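Local atomic coordinates of uncharacterized ATP-binding protein MJ1010 (Methanocaldococcus jannaschii DSM 2661, PDB entry 3BJO), a protein that is of unknown function but possibly binds ATP, the chain described being its C-terminal domain, a probable relative of helix-turn-helix domains. Residues Leu11-Glu15 with Leu94-Ala98; Phe22-Asp27 with Lys44-Ile48; Pro31-Ile35 with Lys67-Tyr72; Leu51-Lys55 with Ile99-Leu103; Tyr58-Val62 with Arg85-Pro90. One frame throughout, in Å; residues are numbered along the deposited sequence.

Overall arrangement
Contacts 1 and 2 follow helix 3-24 along its length, their centres about 17 Å apart; the first brings in the C-terminal helix 93-102, the second helix 44-52. Contact 4 joins those two partner helices and touches contact 1 through Trp-96 NE1 and Phe-54 O, 2.7 Å apart. The hairpin strand of contact 3 packs on helix 67-75 and meets contact 2 where Tyr-72 adjoins Phe-22, Leu-26 and Ile-47. Contact 5 pairs two sheet strands and lies against contact 4 through Phe-54, contact 1 through Trp-96 and contact 3 through Tyr-70. Contacts 1 and 3 are farthest apart, about 23 Å between centres. A formic acid molecule, probably from the crystallisation liquor, sits at contact 5.

Contact 1: residues Leu11-Glu15 with Leu94-Ala98; sequences LLMDE and LVWNA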
# COMPACT_ATOMS: atom_id res chain seq x y z
N LEU A 11 16.66 4.60 3.60
CA LEU A 11 15.72 3.62 3.06
C LEU A 11 14.30 4.09 3.38
O LEU A 11 13.40 3.96 2.55
CB LEU A 11 16.02 2.22 3.63
CG LEU A 11 17.39 1.60 3.25
CD1 LEU A 11 17.65 0.24 3.92
CD2 LEU A 11 17.57 1.55 1.71
N LEU A 12 14.11 4.62 4.58
CA LEU A 12 12.82 5.10 5.07
C LEU A 12 12.28 6.28 4.25
O LEU A 12 11.10 6.26 3.82
CB LEU A 12 12.92 5.45 6.57
CG LEU A 12 12.99 4.28 7.61
CD1 LEU A 12 13.46 4.75 8.93
CD2 LEU A 12 11.62 3.61 7.75
N MSE A 13 13.12 7.29 4.05
CA MSE A 13 12.82 8.48 3.25
C MSE A 13 12.56 8.14 1.79
O MSE A 13 11.61 8.66 1.17
CB MSE A 13 13.96 9.51 3.33
CG MSE A 13 14.19 10.16 4.69
SE MSE A 13 12.52 10.75 5.66
CE MSE A 13 11.82 12.05 4.36
N ASP A 14 13.41 7.30 1.21
CA ASP A 14 13.19 6.83 -0.14
C ASP A 14 11.80 6.23 -0.32
O ASP A 14 11.17 6.47 -1.34
CB ASP A 14 14.25 5.77 -0.49
CG ASP A 14 14.11 5.22 -1.90
OD1 ASP A 14 14.33 6.00 -2.87
OD2 ASP A 14 13.83 3.99 -2.02
N GLU A 15 11.33 5.43 0.64
CA GLU A 15 10.09 4.72 0.47
C GLU A 15 8.96 5.71 0.63
O GLU A 15 7.95 5.55 0.02
CB GLU A 15 9.92 3.57 1.48
CG GLU A 15 8.46 2.91 1.45
CD GLU A 15 7.99 2.50 0.05
OE1 GLU A 15 8.84 2.14 -0.80
OE2 GLU A 15 6.77 2.58 -0.24
N LEU A 94 9.33 -0.50 5.78
CA LEU A 94 9.54 0.82 5.13
C LEU A 94 8.21 1.28 4.54
O LEU A 94 7.88 2.47 4.64
CB LEU A 94 10.58 0.74 3.98
CG LEU A 94 11.98 0.18 4.24
CD1 LEU A 94 12.83 0.05 2.93
CD2 LEU A 94 12.75 1.09 5.24
N VAL A 95 7.48 0.35 3.92
CA VAL A 95 6.17 0.65 3.37
C VAL A 95 5.26 1.05 4.53
O VAL A 95 4.59 2.06 4.44
CB VAL A 95 5.56 -0.52 2.51
CG1 VAL A 95 4.15 -0.15 2.09
CG2 VAL A 95 6.46 -0.84 1.23
N TRP A 96 5.23 0.26 5.62
CA TRP A 96 4.41 0.62 6.79
C TRP A 96 4.68 2.02 7.32
O TRP A 96 3.76 2.83 7.53
CB TRP A 96 4.57 -0.41 7.92
CG TRP A 96 3.48 -0.36 8.96
CD1 TRP A 96 2.13 -0.19 8.76
CD2 TRP A 96 3.65 -0.50 10.38
NE1 TRP A 96 1.45 -0.20 9.97
CE2 TRP A 96 2.36 -0.39 10.97
CE3 TRP A 96 4.78 -0.70 11.20
CZ2 TRP A 96 2.15 -0.50 12.37
CZ3 TRP A 96 4.57 -0.78 12.59
CH2 TRP A 96 3.27 -0.68 13.15
N ASN A 97 5.97 2.29 7.57
CA ASN A 97 6.35 3.59 8.06
C ASN A 97 5.86 4.69 7.09
O ASN A 97 5.36 5.71 7.52
CB ASN A 97 7.86 3.69 8.21
CG ASN A 97 8.29 5.06 8.72
OD1 ASN A 97 7.98 5.43 9.87
ND2 ASN A 97 8.91 5.85 7.82
N ALA A 98 6.06 4.49 5.79
CA ALA A 98 5.64 5.50 4.82
C ALA A 98 4.11 5.77 4.92
O ALA A 98 3.65 6.93 4.98
CB ALA A 98 6.07 5.04 3.44
O HOH W 1 9.38 4.86 5.17
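Leu-94 overlaps the side chains of both Leu-11 and Leu-12: its CD2 lies 3.8 Å from Leu-11 CB and 3.7 Å from Leu-12 CD2, the side chains of Leu-12 and Leu-94 crossing at about a right angle. The same Leu-12 methyl also rests on the amide of Asn-97, with CD2 3.5 Å from ND2. One turn further along helix 3-24, Glu-15 has its CG opposite the backbone N (chi1 171°), which sets that methylene 3.3 Å from Leu-94 O and beside Ala-98 CB. A bend at chi2 then carries the carboxylate slantwise across Val-95, where OE2 lies 3.7 Å from CG2, so the acid meets the other helix with carbon contacts rather than a hydrogen bond. The polar link is a water that donates to Leu-12 O and to Leu-94 O, 2.6 and 2.9 Å away, and accepts from Asn-97 ND2. It stitches the two backbones together and fixes the nitrogen end of the amide, while OD1 of Asn-97 is held by Arg-101. The segment axes approach to 8.7 Å at a crossing angle of -61°, a steeply inclined helix-helix packing that joins the N-terminal and C-terminal helices of the domain.

Contact 2: residues Phe22-Asp27 with Lys44-Ile48; sequences FLSNLD and KEDII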
# COMPACT_ATOMS: atom_id res chain seq x y z
N PHE A 22 3.55 7.13 -5.96
CA PHE A 22 2.46 6.16 -6.21
C PHE A 22 1.10 6.85 -6.08
O PHE A 22 0.19 6.67 -6.92
CB PHE A 22 2.54 4.97 -5.21
CG PHE A 22 1.29 4.10 -5.18
CD1 PHE A 22 1.02 3.19 -6.21
CD2 PHE A 22 0.39 4.21 -4.15
CE1 PHE A 22 -0.09 2.40 -6.17
CE2 PHE A 22 -0.79 3.43 -4.11
CZ PHE A 22 -1.00 2.51 -5.13
N LEU A 23 0.94 7.58 -4.98
CA LEU A 23 -0.37 8.12 -4.62
C LEU A 23 -0.68 9.32 -5.53
O LEU A 23 -1.81 9.47 -5.98
CB LEU A 23 -0.35 8.55 -3.16
CG LEU A 23 -0.33 7.45 -2.10
CD1 LEU A 23 -0.31 8.10 -0.72
CD2 LEU A 23 -1.59 6.60 -2.29
N SER A 24 0.33 10.14 -5.83
CA SER A 24 0.12 11.30 -6.71
C SER A 24 -0.27 10.88 -8.13
O SER A 24 -1.01 11.57 -8.81
CB SER A 24 1.35 12.18 -6.76
OG SER A 24 1.55 12.79 -5.50
N ASN A 25 0.21 9.72 -8.56
CA ASN A 25 -0.09 9.20 -9.91
C ASN A 25 -1.57 8.90 -10.02
O ASN A 25 -2.10 8.73 -11.10
CB ASN A 25 0.66 7.88 -10.09
CG ASN A 25 0.46 7.27 -11.48
OD1 ASN A 25 0.79 7.89 -12.52
ND2 ASN A 25 -0.08 6.05 -11.51
N LEU A 26 -2.23 8.76 -8.87
CA LEU A 26 -3.69 8.46 -8.88
C LEU A 26 -4.56 9.69 -9.02
O LEU A 26 -5.80 9.56 -9.12
CB LEU A 26 -4.11 7.70 -7.63
CG LEU A 26 -3.32 6.42 -7.34
CD1 LEU A 26 -3.80 5.92 -5.93
CD2 LEU A 26 -3.60 5.40 -8.45
N ASP A 27 -3.97 10.88 -9.02
CA ASP A 27 -4.78 12.11 -9.10
C ASP A 27 -5.65 12.19 -10.33
O ASP A 27 -6.76 12.66 -10.24
CB ASP A 27 -3.92 13.38 -9.03
CG ASP A 27 -3.20 13.56 -7.68
OD1 ASP A 27 -3.54 12.87 -6.70
OD2 ASP A 27 -2.27 14.37 -7.63
N LYS A 44 -8.70 6.75 -6.43
CA LYS A 44 -7.75 7.19 -5.40
C LYS A 44 -8.36 7.11 -4.02
O LYS A 44 -7.73 6.61 -3.09
CB LYS A 44 -7.33 8.63 -5.63
CG LYS A 44 -6.06 8.97 -4.79
CD LYS A 44 -5.59 10.38 -4.99
CE LYS A 44 -4.34 10.65 -4.15
NZ LYS A 44 -3.84 12.06 -4.33
N GLU A 45 -9.59 7.61 -3.88
CA GLU A 45 -10.24 7.66 -2.57
C GLU A 45 -10.29 6.27 -1.94
O GLU A 45 -10.08 6.14 -0.78
CB GLU A 45 -11.66 8.27 -2.66
CG GLU A 45 -11.75 9.59 -3.41
CD GLU A 45 -11.63 9.42 -4.93
OE1 GLU A 45 -12.61 9.05 -5.58
OE2 GLU A 45 -10.56 9.68 -5.48
N ASP A 46 -10.60 5.25 -2.74
CA ASP A 46 -10.77 3.88 -2.23
C ASP A 46 -9.41 3.33 -1.76
O ASP A 46 -9.29 2.59 -0.75
CB ASP A 46 -11.29 2.93 -3.36
CG ASP A 46 -12.61 3.41 -4.03
OD1 ASP A 46 -13.41 4.10 -3.33
OD2 ASP A 46 -12.81 3.11 -5.27
N ILE A 47 -8.38 3.68 -2.53
CA ILE A 47 -7.03 3.24 -2.25
C ILE A 47 -6.52 3.85 -0.91
O ILE A 47 -5.95 3.14 -0.07
CB ILE A 47 -6.13 3.62 -3.46
CG1 ILE A 47 -6.42 2.65 -4.62
CG2 ILE A 47 -4.62 3.53 -3.06
CD1 ILE A 47 -6.13 3.16 -6.04
N ILE A 48 -6.73 5.16 -0.75
CA ILE A 48 -6.38 5.92 0.48
C ILE A 48 -7.12 5.33 1.66
O ILE A 48 -6.54 5.06 2.70
CB ILE A 48 -6.74 7.41 0.31
CG1 ILE A 48 -5.96 8.06 -0.87
CG2 ILE A 48 -6.68 8.19 1.66
CD1 ILE A 48 -4.61 8.70 -0.53
O HOH W 2 -8.70 8.24 -9.02
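The Phe-22 ring meets Ile-47 obliquely through one corner, CE2 lying 4.0 Å from CG2, while the other flat group, the Asp-27 carboxylate, receives Lys-44 NZ nearly head-on at OD1. In this salt bridge NZ and OD1 are modelled 2.5 Å apart, shorter than usual, so the exact length is doubtful. Lys-44 reaches it as a straight rod, extended at every torsion from chi1 (-165°) onward, and its methylenes run past Leu-23 and Leu-26. On the way CG packs 3.7 Å from Leu-26 CB, and CE passes 3.3 Å from Leu-23 O. The long first helix and the type I turn from Ser-24 to Asp-27 thus pack on the first turn of helix 44-52, consistent with the helical part of a helix-turn-helix relative. Leu-26 and Ile-47 meet tip to tip, their CD1 methyls 3.6 Å apart, and Leu-23 CD2 lies 4.1 Å from Ile-48 CD1. Were Lys-44 cut back to alanine, the Asp-27 carboxylate is likely to lose its cation and Leu-26 CB its cover. A water bridges the backbones beside this rod, donating to Leu-26 O and accepting from Lys-44 N, 3.0 Å away. Tyr-72 of helix 67-75 packs on both Leu-26 and Ile-47.

Contact 3: residues Pro31-Ile35 with Lys67-Tyr72; sequences PKVNI and KAVYVY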
# COMPACT_ATOMS: atom_id res chain seq x y z
N PRO A 31 -7.34 3.56 -11.80
CA PRO A 31 -6.78 2.30 -12.32
C PRO A 31 -7.88 1.33 -12.72
O PRO A 31 -8.94 1.25 -12.06
CB PRO A 31 -6.00 1.73 -11.12
CG PRO A 31 -5.63 2.99 -10.28
CD PRO A 31 -6.82 3.89 -10.45
N LYS A 32 -7.61 0.60 -13.78
CA LYS A 32 -8.46 -0.53 -14.19
C LYS A 32 -7.72 -1.80 -13.78
O LYS A 32 -6.61 -2.06 -14.22
CB LYS A 32 -8.76 -0.45 -15.69
CG LYS A 32 -9.93 0.54 -16.02
CD LYS A 32 -9.81 1.11 -17.46
CE LYS A 32 -10.55 2.51 -17.58
NZ LYS A 32 -10.25 3.54 -16.44
N VAL A 33 -8.32 -2.53 -12.86
CA VAL A 33 -7.76 -3.75 -12.27
C VAL A 33 -8.32 -5.01 -12.94
O VAL A 33 -9.54 -5.20 -13.02
CB VAL A 33 -8.12 -3.81 -10.74
CG1 VAL A 33 -7.27 -4.85 -10.02
CG2 VAL A 33 -7.94 -2.43 -10.07
N ASN A 34 -7.43 -5.87 -13.40
CA ASN A 34 -7.77 -7.15 -14.03
C ASN A 34 -7.83 -8.27 -12.99
O ASN A 34 -6.84 -8.53 -12.30
CB ASN A 34 -6.72 -7.52 -15.10
CG ASN A 34 -6.78 -6.62 -16.33
OD1 ASN A 34 -7.63 -5.72 -16.43
ND2 ASN A 34 -5.91 -6.87 -17.29
N ILE A 35 -8.98 -8.91 -12.86
CA ILE A 35 -9.12 -10.08 -11.99
C ILE A 35 -9.79 -11.17 -12.82
O ILE A 35 -11.04 -11.21 -12.96
CB ILE A 35 -9.91 -9.77 -10.67
CG1 ILE A 35 -9.19 -8.68 -9.86
CG2 ILE A 35 -10.09 -11.05 -9.84
CD1 ILE A 35 -10.06 -8.06 -8.83
N LYS A 67 -11.75 -6.36 -2.96
CA LYS A 67 -10.79 -7.18 -3.62
C LYS A 67 -10.09 -6.41 -4.73
O LYS A 67 -8.88 -6.45 -4.79
CB LYS A 67 -11.40 -8.52 -4.10
CG LYS A 67 -10.33 -9.44 -4.78
CD LYS A 67 -10.86 -10.85 -5.05
CE LYS A 67 -9.73 -11.74 -5.59
NZ LYS A 67 -10.23 -13.06 -6.00
N ALA A 68 -10.82 -5.66 -5.55
CA ALA A 68 -10.19 -4.93 -6.65
C ALA A 68 -9.14 -4.00 -6.10
O ALA A 68 -8.08 -3.86 -6.69
CB ALA A 68 -11.21 -4.12 -7.41
N VAL A 69 -9.46 -3.36 -4.97
CA VAL A 69 -8.52 -2.41 -4.32
C VAL A 69 -7.28 -3.12 -3.78
O VAL A 69 -6.15 -2.73 -4.08
CB VAL A 69 -9.19 -1.58 -3.20
CG1 VAL A 69 -8.09 -0.70 -2.48
CG2 VAL A 69 -10.32 -0.74 -3.73
N TYR A 70 -7.45 -4.20 -3.01
CA TYR A 70 -6.24 -4.81 -2.49
C TYR A 70 -5.43 -5.58 -3.56
O TYR A 70 -4.21 -5.69 -3.44
CB TYR A 70 -6.47 -5.60 -1.17
CG TYR A 70 -7.25 -6.92 -1.26
CD1 TYR A 70 -8.54 -7.04 -0.70
CD2 TYR A 70 -6.68 -8.03 -1.85
CE1 TYR A 70 -9.24 -8.27 -0.75
CE2 TYR A 70 -7.35 -9.24 -1.92
CZ TYR A 70 -8.62 -9.35 -1.38
OH TYR A 70 -9.24 -10.55 -1.50
N VAL A 71 -6.11 -6.15 -4.57
CA VAL A 71 -5.37 -6.75 -5.71
C VAL A 71 -4.46 -5.71 -6.39
O VAL A 71 -3.30 -6.00 -6.72
CB VAL A 71 -6.30 -7.39 -6.73
CG1 VAL A 71 -5.59 -7.61 -8.10
CG2 VAL A 71 -6.82 -8.73 -6.18
N TYR A 72 -4.98 -4.50 -6.60
CA TYR A 72 -4.17 -3.42 -7.17
C TYR A 72 -2.96 -3.15 -6.27
O TYR A 72 -1.84 -3.04 -6.75
CB TYR A 72 -5.04 -2.15 -7.38
CG TYR A 72 -4.29 -0.94 -7.93
CD1 TYR A 72 -3.93 -0.86 -9.27
CD2 TYR A 72 -3.94 0.12 -7.10
CE1 TYR A 72 -3.22 0.28 -9.77
CE2 TYR A 72 -3.23 1.23 -7.58
CZ TYR A 72 -2.89 1.29 -8.91
OH TYR A 72 -2.19 2.38 -9.35
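A chi1 of 178° throws the Tyr-72 ring off helix 67-75 and under Pro-31, and a chi1 of -166° splits the Val-33 methyls, CG1 toward Val-71 and CG2 toward Tyr-72. The proline and the tyrosine cross at about a right angle. Pro-31 CG stands over one face, 3.9 Å from the ring centroid, a CH-pi contact; CB of the same proline lies 3.4 Å from Tyr-72 CE1, toward the rim. The two Val-33 methyls straddle a backbone carbonyl oxygen, CG1 and CG2 lying 3.6 and 3.7 Å from Ala-68 O, before CG1 meets Val-71 CG1, 3.8 Å away, and CG2 meets Tyr-72 CB. The two-stranded hairpin of 32-35 and 38-41 packs the side of its first strand bearing Val-33 and Ile-35 across helix 67-75, the segment axes at 95°. Strand alternation decides which residues take part, since Lys-32 and Asn-34 point away. Ile-35 sets its CD1 3.8 Å from Ala-68 CA, near the start of the helix, and its CG1 4.1 Å from Val-71 CG1, the two side chains crossing at a slant. No hydrogen bond crosses the interface; Leu-26 extends the apolar cluster by touching both Pro-31 and Tyr-72.

Contact 4: residues Leu51-Lys55 with Ile99-Leu103; sequences LKLFK and IKRVL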
# COMPACT_ATOMS: atom_id res chain seq x y z
N LEU A 51 -5.50 1.97 2.67
CA LEU A 51 -4.14 2.14 3.24
C LEU A 51 -4.20 2.79 4.62
O LEU A 51 -3.37 2.52 5.49
CB LEU A 51 -3.30 2.98 2.29
CG LEU A 51 -2.81 2.21 1.05
CD1 LEU A 51 -2.02 3.17 0.09
CD2 LEU A 51 -1.92 1.03 1.41
N LYS A 52 -5.18 3.66 4.82
CA LYS A 52 -5.28 4.35 6.09
C LYS A 52 -5.51 3.34 7.20
O LYS A 52 -5.17 3.58 8.37
CB LYS A 52 -6.37 5.43 6.06
CG LYS A 52 -5.81 6.80 5.66
CD LYS A 52 -6.84 7.81 5.13
CE LYS A 52 -7.92 8.16 6.06
NZ LYS A 52 -8.55 9.52 5.75
N LEU A 53 -6.04 2.18 6.83
CA LEU A 53 -6.35 1.14 7.84
C LEU A 53 -5.05 0.65 8.50
O LEU A 53 -5.04 0.21 9.65
CB LEU A 53 -7.10 -0.04 7.20
CG LEU A 53 -8.58 0.16 6.82
CD1 LEU A 53 -9.14 -1.10 6.08
CD2 LEU A 53 -9.47 0.47 8.06
N PHE A 54 -3.96 0.75 7.76
CA PHE A 54 -2.68 0.26 8.24
C PHE A 54 -1.99 1.29 9.14
O PHE A 54 -0.88 1.03 9.64
CB PHE A 54 -1.79 -0.05 7.03
CG PHE A 54 -2.24 -1.28 6.25
CD1 PHE A 54 -1.74 -2.55 6.57
CD2 PHE A 54 -3.20 -1.17 5.24
CE1 PHE A 54 -2.19 -3.72 5.88
CE2 PHE A 54 -3.64 -2.33 4.52
CZ PHE A 54 -3.12 -3.60 4.84
N LYS A 55 -2.62 2.44 9.38
CA LYS A 55 -1.99 3.45 10.25
C LYS A 55 -1.90 2.97 11.69
O LYS A 55 -0.90 3.21 12.35
CB LYS A 55 -2.69 4.81 10.16
CG LYS A 55 -2.26 5.62 8.90
CD LYS A 55 -3.17 6.81 8.70
CE LYS A 55 -2.84 7.89 9.70
NZ LYS A 55 -3.91 8.90 9.77
N ILE A 99 3.31 4.72 4.96
CA ILE A 99 1.87 4.90 5.16
C ILE A 99 1.56 5.79 6.40
O ILE A 99 0.74 6.73 6.35
CB ILE A 99 1.14 3.53 5.29
CG1 ILE A 99 1.15 2.79 3.95
CG2 ILE A 99 -0.32 3.70 5.84
CD1 ILE A 99 0.88 1.26 4.10
N LYS A 100 2.21 5.48 7.52
CA LYS A 100 1.97 6.18 8.79
C LYS A 100 2.44 7.65 8.73
O LYS A 100 1.91 8.52 9.41
CB LYS A 100 2.72 5.47 9.93
CG LYS A 100 2.27 4.02 10.21
CD LYS A 100 3.22 3.30 11.21
CE LYS A 100 2.80 3.53 12.66
NZ LYS A 100 3.38 2.51 13.59
N ARG A 101 3.48 7.91 7.93
CA ARG A 101 4.01 9.26 7.78
C ARG A 101 3.23 10.09 6.76
O ARG A 101 3.17 11.29 6.88
CB ARG A 101 5.48 9.21 7.35
CG ARG A 101 6.48 9.62 8.42
CD ARG A 101 6.69 8.56 9.47
NE ARG A 101 5.76 8.69 10.59
CZ ARG A 101 5.51 7.73 11.50
NH1 ARG A 101 4.63 7.96 12.47
NH2 ARG A 101 6.12 6.53 11.43
N VAL A 102 2.66 9.45 5.75
CA VAL A 102 2.09 10.15 4.58
C VAL A 102 0.56 10.25 4.69
O VAL A 102 -0.01 11.26 4.34
CB VAL A 102 2.54 9.48 3.24
CG1 VAL A 102 1.86 10.08 2.01
CG2 VAL A 102 4.04 9.55 3.08
N LEU A 103 -0.10 9.21 5.19
CA LEU A 103 -1.58 9.21 5.25
C LEU A 103 -2.14 9.62 6.59
O LEU A 103 -3.39 9.70 6.80
CB LEU A 103 -2.13 7.83 4.86
CG LEU A 103 -1.93 7.57 3.37
CD1 LEU A 103 -0.49 7.62 3.03
CD2 LEU A 103 -2.40 6.22 3.07
OXT LEU A 103 -1.37 9.82 7.52
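Lys-55 runs from CB across the last turn of helix 93-102: CG lies 4.1 Å from Ile-99 CG2, CD passes 3.5 Å from Leu-103 O, CE touches the chain-terminal carboxylate at OXT, and NZ grips it. A bend at chi3 (75°) brings CE and NZ to this carboxylate. NZ donates to Leu-103 O at 3.1 Å, approaching from well to the side of the carbonyl, with a C=O...donor angle of 108° and a tilt of 31° from its plane; OXT lies 3.5 Å from NZ as the other limb of the salt bridge. The pairing probably offsets part of the charge of the C-terminus, where the C-terminal helix, which follows strand 87-90 in the chain, docks on residues 51-55. Ile-99 supplies two branches here: CG2 lies 3.3 Å from Leu-51 O, while CD1 reaches Leu-51 CD2 and Phe-54 CB. Loss of everything beyond CB at Ile-99, as in an alanine, is likely to open a gap beside Leu-51 and Phe-54 and leave Lys-55 CG without a packing partner. Leu-103 turns inward too, setting CD2 a tight 3.5 Å from Leu-51 CB, and its CB lies beside Lys-52 CG. Phe-54 O accepts a hydrogen bond from Trp-96 NE1, one turn before Lys-100.

Contact 5: residues Tyr58-Val62 with Arg85-Pro90; sequences YEIEV and RGTLKP. With FMT (formic acid), chain B.
Strands 60-61 and 87-90 run antiparallel, Ile-60 and Leu-88 forming a hydrogen-bonded pair in which Ile-60 N donates almost straight to Leu-88 O (2.8 Å) and Leu-88 N returns the bond, Glu-61 and Thr-87 a non-hydrogen-bonded one, and Val-62 N adding a bond to Gly-86 O. On the face bearing Thr-87, the extended Glu-59 side chain brings OE2 to two donors: Thr-87 OG1 at 2.7 Å, from the anti side and somewhat out of the carboxylate plane, and Arg-85 NE at 2.8 Å, nearly end-on to the oxygen. With the carboxylate and guanidinium planes 88° apart and only NE donating to OE2, the bridge is single-oxygen rather than bidentate. Lys-89 lays CE 3.5 Å from Glu-59 CD and CD 3.7 Å from Tyr-58 CE2. Pro-90 CD sits over one face of the Tyr-58 ring in a CH-pi contact, 4.0 Å from its centroid. On the Leu-88 side, Val-62 CG1 packs 3.7 Å from Leu-88 CG. Gly-86, at positive phi, forms with Thr-87 a G1 beta bulge opposite Tyr-82. Formic acid O1 accepts from Glu-61 N at 2.9 Å, and Lys-64 NZ is hydrogen-bonded to this group as well. The strand order 60-61, 87-90, 79-82 is consistent with a winged-helix sheet. Two donors on one oxygen, with the Lys-89 ammonium nearby, would probably favour an ionised Glu-59 and fix its rotation.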
# COMPACT_ATOMS: atom_id res chain seq x y z
N TYR A 58 -0.55 -3.38 11.81
CA TYR A 58 0.34 -3.86 10.75
C TYR A 58 -0.39 -4.81 9.82
O TYR A 58 -0.15 -4.82 8.63
CB TYR A 58 1.61 -4.52 11.33
CG TYR A 58 2.69 -4.87 10.32
CD1 TYR A 58 3.44 -3.89 9.71
CD2 TYR A 58 3.00 -6.20 10.04
CE1 TYR A 58 4.48 -4.21 8.78
CE2 TYR A 58 4.04 -6.55 9.13
CZ TYR A 58 4.77 -5.53 8.50
OH TYR A 58 5.78 -5.84 7.59
N GLU A 59 -1.31 -5.59 10.38
CA GLU A 59 -1.95 -6.66 9.64
C GLU A 59 -3.45 -6.45 9.55
O GLU A 59 -4.13 -6.35 10.58
CB GLU A 59 -1.65 -8.01 10.31
CG GLU A 59 -2.19 -9.22 9.54
CD GLU A 59 -1.85 -10.57 10.20
OE1 GLU A 59 -1.59 -10.62 11.43
OE2 GLU A 59 -1.88 -11.60 9.47
N ILE A 60 -3.95 -6.38 8.32
CA ILE A 60 -5.36 -6.01 8.07
C ILE A 60 -6.19 -7.10 7.38
O ILE A 60 -5.76 -7.69 6.40
CB ILE A 60 -5.46 -4.68 7.28
CG1 ILE A 60 -4.90 -3.49 8.11
CG2 ILE A 60 -6.95 -4.36 6.83
CD1 ILE A 60 -5.66 -3.20 9.44
N GLU A 61 -7.39 -7.34 7.87
CA GLU A 61 -8.31 -8.32 7.25
C GLU A 61 -8.78 -7.93 5.85
O GLU A 61 -9.24 -6.79 5.63
CB GLU A 61 -9.50 -8.52 8.16
CG GLU A 61 -9.13 -9.35 9.42
CD GLU A 61 -10.16 -9.26 10.49
OE1 GLU A 61 -11.16 -8.56 10.31
OE2 GLU A 61 -9.99 -9.90 11.54
N VAL A 62 -8.67 -8.87 4.90
CA VAL A 62 -9.06 -8.57 3.52
C VAL A 62 -10.56 -8.18 3.42
O VAL A 62 -10.96 -7.51 2.48
CB VAL A 62 -8.79 -9.72 2.54
CG1 VAL A 62 -7.32 -10.01 2.45
CG2 VAL A 62 -9.58 -11.00 2.90
N ARG A 85 -4.79 -16.86 5.82
CA ARG A 85 -5.12 -15.99 6.98
C ARG A 85 -6.31 -15.03 6.71
O ARG A 85 -7.02 -14.64 7.64
CB ARG A 85 -3.88 -15.18 7.44
CG ARG A 85 -2.83 -16.01 8.17
CD ARG A 85 -2.13 -15.20 9.30
NE ARG A 85 -1.11 -14.26 8.84
CZ ARG A 85 0.17 -14.57 8.63
NH1 ARG A 85 0.61 -15.80 8.85
NH2 ARG A 85 1.03 -13.64 8.20
N GLY A 86 -6.50 -14.67 5.45
CA GLY A 86 -7.44 -13.62 5.04
C GLY A 86 -6.98 -12.26 5.53
O GLY A 86 -7.78 -11.46 6.04
N THR A 87 -5.68 -12.01 5.38
CA THR A 87 -5.12 -10.73 5.84
C THR A 87 -4.11 -10.17 4.82
O THR A 87 -3.66 -10.88 3.90
CB THR A 87 -4.45 -10.86 7.25
OG1 THR A 87 -3.34 -11.75 7.15
CG2 THR A 87 -5.43 -11.42 8.34
N LEU A 88 -3.76 -8.90 5.01
CA LEU A 88 -2.82 -8.23 4.17
C LEU A 88 -1.83 -7.55 5.12
O LEU A 88 -2.21 -7.21 6.29
CB LEU A 88 -3.57 -7.16 3.34
CG LEU A 88 -4.50 -7.63 2.23
CD1 LEU A 88 -5.74 -6.68 2.16
CD2 LEU A 88 -3.71 -7.63 0.90
N LYS A 89 -0.59 -7.34 4.67
CA LYS A 89 0.39 -6.57 5.45
C LYS A 89 1.14 -5.70 4.45
O LYS A 89 1.19 -6.05 3.29
CB LYS A 89 1.41 -7.49 6.17
CG LYS A 89 0.85 -8.39 7.30
CD LYS A 89 1.98 -9.31 7.92
CE LYS A 89 1.44 -10.24 9.02
NZ LYS A 89 2.52 -11.18 9.56
N PRO A 90 1.77 -4.60 4.91
CA PRO A 90 2.67 -3.86 4.01
C PRO A 90 3.82 -4.75 3.54
O PRO A 90 4.18 -5.70 4.23
CB PRO A 90 3.21 -2.71 4.89
CG PRO A 90 2.19 -2.56 5.99
CD PRO A 90 1.69 -3.98 6.25
C FMT B . -7.85 -6.47 11.40
O1 FMT B . -8.15 -6.00 10.30
O2 FMT B . -6.96 -7.30 11.57